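Local atomic coordinates of 4-oxalocrotonate tautomerase (Staphylococcus aureus, PDB entry 2X4K), a protein that belongs to the tautomerase enzymes of the MIF clan, small beta-alpha-beta proteins, and assembles here as six copies of one short chain. Residues A[3-14]-A[40-50]. Numbering follows the deposited sequence.
Sequences MPIVNVKLLEGR and AIHVVIEEMKP. With ZN (zinc ion), chain E.
Strands 5-11 and 42-48 pair in parallel, I5 beside H42 through L11 beside M48, their axes 27° apart, and backbone hydrogen bonds run from H42 N–P4 O to E12 N–M48 O. P4 O accepts twice, from H42 N and, from the opposite face of its carbonyl plane, from H42 ND1 at 3.1 Å. That second bond lies in the imidazole plane and helps hold the ring's rotation, with H42 NE2 bound to zinc at 2.0 Å; D62 of a second subunit and H42 of a fourth share the metal. On the same face, a bend at the end of the lysine chain (chi4 -76°) brings K9 NZ to the syn side of E46 OE1, 3.0 Å away and 27° out of the carboxylate plane, in a salt bridge; E46 also binds another zinc ion and K9 lies near a phosphate ion. V6, V8, V43, L10 and I45 make the other face largely apolar, V6 CB meeting V43 CG2 at 4.1 Å. At its end E47, in the conformer modelled here, reaches the turn after strand 5-11, where E47 OE2 accepts a bent bond from G13 N (2.9 Å); E47 OE1 bonds H52 of the third subunit. In this beta-alpha-beta unit helix 16-34 packs on I41, V43 and I45, and antiparallel strands of the second and third subunits extend the sheet.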
loop_
_atom_site.group_PDB
_atom_site.type_symbol
_atom_site.label_atom_id
_atom_site.label_comp_id
_atom_site.label_asym_id
_atom_site.label_seq_id
_atom_site.Cartn_x
_atom_site.Cartn_y
_atom_site.Cartn_z
ATOM N N MET A 3 0.141 3.884 -16.647
ATOM C CA MET A 3 -0.882 3.574 -15.615
ATOM C C MET A 3 -0.634 4.019 -14.150
ATOM O O MET A 3 -0.564 3.187 -13.238
ATOM C CB MET A 3 -1.208 2.074 -15.649
ATOM C CG MET A 3 -2.605 1.765 -15.134
ATOM S SD MET A 3 -2.979 0.006 -15.092
ATOM C CE MET A 3 -1.998 -0.518 -13.689
ATOM N N PRO A 4 -0.534 5.333 -13.905
ATOM C CA PRO A 4 -0.261 5.750 -12.538
ATOM C C PRO A 4 -1.401 5.432 -11.560
ATOM O O PRO A 4 -2.581 5.615 -11.877
ATOM C CB PRO A 4 -0.053 7.261 -12.665
ATOM C CG PRO A 4 0.361 7.468 -14.083
ATOM C CD PRO A 4 -0.469 6.473 -14.834
ATOM N N ILE A 5 -1.029 4.930 -10.391
ATOM C CA ILE A 5 -1.960 4.661 -9.315
ATOM C C ILE A 5 -1.476 5.432 -8.108
ATOM O O ILE A 5 -0.385 5.181 -7.604
ATOM C CB ILE A 5 -2.014 3.177 -8.997
ATOM C CG1 ILE A 5 -2.497 2.427 -10.231
ATOM C CG2 ILE A 5 -2.922 2.912 -7.804
ATOM C CD1 ILE A 5 -2.608 0.959 -10.031
ATOM N N VAL A 6 -2.294 6.378 -7.668
ATOM C CA VAL A 6 -1.956 7.260 -6.582
ATOM C C VAL A 6 -2.810 6.907 -5.382
ATOM O O VAL A 6 -4.024 6.733 -5.505
ATOM C CB VAL A 6 -2.225 8.715 -6.978
ATOM C CG1 VAL A 6 -1.767 9.656 -5.880
ATOM C CG2 VAL A 6 -1.530 9.050 -8.282
ATOM N N ASN A 7 -2.163 6.787 -4.230
ATOM C CA ASN A 7 -2.840 6.570 -2.972
ATOM C C ASN A 7 -2.517 7.747 -2.064
ATOM O O ASN A 7 -1.347 8.091 -1.889
ATOM C CB ASN A 7 -2.354 5.268 -2.346
ATOM C CG ASN A 7 -3.220 4.819 -1.204
ATOM O OD1 ASN A 7 -2.906 5.064 -0.041
ATOM N ND2 ASN A 7 -4.329 4.158 -1.529
ATOM N N VAL A 8 -3.545 8.392 -1.527
ATOM C CA VAL A 8 -3.348 9.516 -0.629
ATOM C C VAL A 8 -3.926 9.161 0.734
ATOM O O VAL A 8 -5.133 8.988 0.871
ATOM C CB VAL A 8 -4.049 10.799 -1.123
ATOM C CG1 VAL A 8 -3.738 11.956 -0.173
ATOM C CG2 VAL A 8 -3.645 11.135 -2.547
ATOM N N LYS A 9 -3.065 9.048 1.737
ATOM C CA LYS A 9 -3.491 8.865 3.118
ATOM C C LYS A 9 -3.475 10.218 3.790
ATOM O O LYS A 9 -2.471 10.918 3.729
ATOM C CB LYS A 9 -2.539 7.927 3.862
ATOM C CG LYS A 9 -2.550 6.483 3.380
ATOM C CD LYS A 9 -1.386 5.708 4.009
ATOM C CE LYS A 9 -1.261 4.289 3.487
ATOM N NZ LYS A 9 -2.292 3.393 4.071
ATOM N N LEU A 10 -4.574 10.598 4.430
ATOM C CA LEU A 10 -4.590 11.869 5.139
ATOM C C LEU A 10 -5.636 11.850 6.239
ATOM O O LEU A 10 -6.474 10.964 6.309
ATOM C CB LEU A 10 -4.789 13.052 4.179
ATOM C CG LEU A 10 -6.200 13.413 3.724
ATOM C CD1 LEU A 10 -6.155 14.670 2.866
ATOM C CD2 LEU A 10 -6.832 12.254 2.963
ATOM N N LEU A 11 -5.557 12.843 7.108
ATOM C CA LEU A 11 -6.459 12.962 8.240
ATOM C C LEU A 11 -7.911 13.005 7.791
ATOM O O LEU A 11 -8.250 13.720 6.849
ATOM C CB LEU A 11 -6.135 14.244 8.999
ATOM C CG LEU A 11 -6.999 14.599 10.204
ATOM C CD1 LEU A 11 -6.901 13.536 11.274
ATOM C CD2 LEU A 11 -6.582 15.949 10.747
ATOM N N GLU A 12 -8.764 12.267 8.489
ATOM C CA GLU A 12 -10.190 12.251 8.192
ATOM C C GLU A 12 -10.851 13.607 8.402
ATOM O O GLU A 12 -10.301 14.494 9.054
ATOM C CB GLU A 12 -10.889 11.224 9.071
ATOM C CG GLU A 12 -10.881 11.611 10.535
ATOM C CD GLU A 12 -11.529 10.584 11.423
ATOM O OE1 GLU A 12 -12.158 9.642 10.894
ATOM O OE2 GLU A 12 -11.405 10.724 12.656
ATOM N N GLY A 13 -12.046 13.739 7.843
ATOM C CA GLY A 13 -12.865 14.925 8.036
ATOM C C GLY A 13 -12.771 15.928 6.906
ATOM O O GLY A 13 -13.239 17.055 7.043
ATOM N N ARG A 14 -12.194 15.528 5.782
ATOM C CA ARG A 14 -12.107 16.424 4.634
ATOM C C ARG A 14 -13.506 16.624 4.055
ATOM O O ARG A 14 -14.327 15.720 4.099
ATOM C CB ARG A 14 -11.143 15.861 3.580
ATOM C CG ARG A 14 -9.638 16.117 3.843
ATOM C CD ARG A 14 -9.236 16.060 5.318
ATOM N NE ARG A 14 -9.563 17.278 6.057
ATOM C CZ ARG A 14 -9.315 17.466 7.353
ATOM N NH1 ARG A 14 -9.657 18.612 7.929
ATOM N NH2 ARG A 14 -8.719 16.524 8.075
ATOM N N ALA A 40 -5.424 7.096 -17.778
ATOM C CA ALA A 40 -4.701 6.021 -17.113
ATOM C C ALA A 40 -4.298 6.387 -15.685
ATOM O O ALA A 40 -3.611 5.598 -15.031
ATOM C CB ALA A 40 -3.459 5.677 -17.918
ATOM N N ILE A 41 -4.719 7.560 -15.199
ATOM C CA ILE A 41 -4.302 8.034 -13.877
ATOM C C ILE A 41 -5.437 7.800 -12.887
ATOM O O ILE A 41 -6.544 8.304 -13.072
ATOM C CB ILE A 41 -3.927 9.528 -13.886
ATOM C CG1 ILE A 41 -2.772 9.779 -14.861
ATOM C CG2 ILE A 41 -3.543 9.984 -12.472
ATOM C CD1 ILE A 41 -2.490 11.256 -15.122
ATOM N N HIS A 42 -5.132 7.051 -11.832
ATOM C CA HIS A 42 -6.102 6.622 -10.836
ATOM C C HIS A 42 -5.717 7.180 -9.482
ATOM O O HIS A 42 -4.538 7.175 -9.133
ATOM C CB HIS A 42 -6.108 5.100 -10.768
ATOM C CG HIS A 42 -6.267 4.456 -12.103
ATOM N ND1 HIS A 42 -5.231 4.346 -13.002
ATOM C CD2 HIS A 42 -7.347 3.911 -12.705
ATOM C CE1 HIS A 42 -5.661 3.743 -14.095
ATOM N NE2 HIS A 42 -6.943 3.474 -13.943
ATOM N N VAL A 43 -6.701 7.634 -8.712
ATOM C CA VAL A 43 -6.449 8.179 -7.388
ATOM C C VAL A 43 -7.382 7.536 -6.376
ATOM O O VAL A 43 -8.588 7.447 -6.603
ATOM C CB VAL A 43 -6.617 9.710 -7.351
ATOM C CG1 VAL A 43 -6.341 10.258 -5.945
ATOM C CG2 VAL A 43 -5.717 10.366 -8.376
ATOM N N VAL A 44 -6.813 7.094 -5.262
ATOM C CA VAL A 44 -7.563 6.591 -4.129
ATOM C C VAL A 44 -7.189 7.401 -2.900
ATOM O O VAL A 44 -6.009 7.643 -2.661
ATOM C CB VAL A 44 -7.251 5.107 -3.870
ATOM C CG1 VAL A 44 -7.922 4.619 -2.586
ATOM C CG2 VAL A 44 -7.663 4.259 -5.077
ATOM N N ILE A 45 -8.207 7.808 -2.147
ATOM C CA ILE A 45 -8.016 8.536 -0.906
ATOM C C ILE A 45 -8.387 7.628 0.261
ATOM O O ILE A 45 -9.460 7.018 0.269
ATOM C CB ILE A 45 -8.883 9.806 -0.860
ATOM C CG1 ILE A 45 -8.638 10.681 -2.090
ATOM C CG2 ILE A 45 -8.573 10.608 0.396
ATOM C CD1 ILE A 45 -9.699 11.734 -2.284
ATOM N N GLU A 46 -7.486 7.529 1.235
ATOM C CA GLU A 46 -7.728 6.792 2.464
ATOM C C GLU A 46 -7.651 7.769 3.612
ATOM O O GLU A 46 -6.589 8.320 3.882
ATOM C CB GLU A 46 -6.675 5.712 2.670
ATOM C CG GLU A 46 -6.665 4.645 1.611
ATOM C CD GLU A 46 -5.764 3.501 1.991
ATOM O OE1 GLU A 46 -4.549 3.732 2.172
ATOM O OE2 GLU A 46 -6.277 2.371 2.150
ATOM N N GLU A 47 -8.771 7.978 4.292
ATOM C CA GLU A 47 -8.803 8.875 5.434
ATOM C C GLU A 47 -8.405 8.113 6.697
ATOM O O GLU A 47 -8.750 6.938 6.866
ATOM C CB GLU A 47 -10.180 9.530 5.560
ATOM C CG GLU A 47 -10.470 10.512 4.423
ATOM C CD GLU A 47 -11.789 11.255 4.580
ATOM O OE1 GLU A 47 -12.765 10.863 3.919
ATOM O OE2 GLU A 47 -11.858 12.232 5.353
ATOM N N MET A 48 -7.659 8.785 7.568
ATOM C CA MET A 48 -7.138 8.182 8.789
ATOM C C MET A 48 -7.620 8.932 10.013
ATOM O O MET A 48 -7.620 10.161 10.041
ATOM C CB MET A 48 -5.606 8.239 8.807
ATOM C CG MET A 48 -4.895 7.739 7.569
ATOM S SD MET A 48 -3.112 7.824 7.799
ATOM C CE MET A 48 -2.748 9.554 7.519
ATOM N N LYS A 49 -7.980 8.187 11.049
ATOM C CA LYS A 49 -8.248 8.787 12.351
ATOM C C LYS A 49 -6.920 9.198 12.989
ATOM O O LYS A 49 -5.908 8.513 12.808
ATOM C CB LYS A 49 -8.963 7.795 13.266
ATOM C CG LYS A 49 -10.297 7.315 12.729
ATOM C CD LYS A 49 -10.957 6.321 13.664
ATOM C CE LYS A 49 -12.324 5.904 13.147
ATOM N NZ LYS A 49 -12.985 4.909 14.035
ATOM N N PRO A 50 -6.916 10.298 13.760
ATOM C CA PRO A 50 -5.674 10.793 14.358
ATOM C C PRO A 50 -5.043 9.848 15.383
ATOM O O PRO A 50 -3.851 9.954 15.654
ATOM C CB PRO A 50 -6.102 12.111 15.013
ATOM C CG PRO A 50 -7.560 11.979 15.215
ATOM C CD PRO A 50 -8.050 11.186 14.054
HETATM ZN ZN ZN E . -8.060 2.278 -15.142
HETATM O O HOH W 1 -10.349 2.702 -14.634
#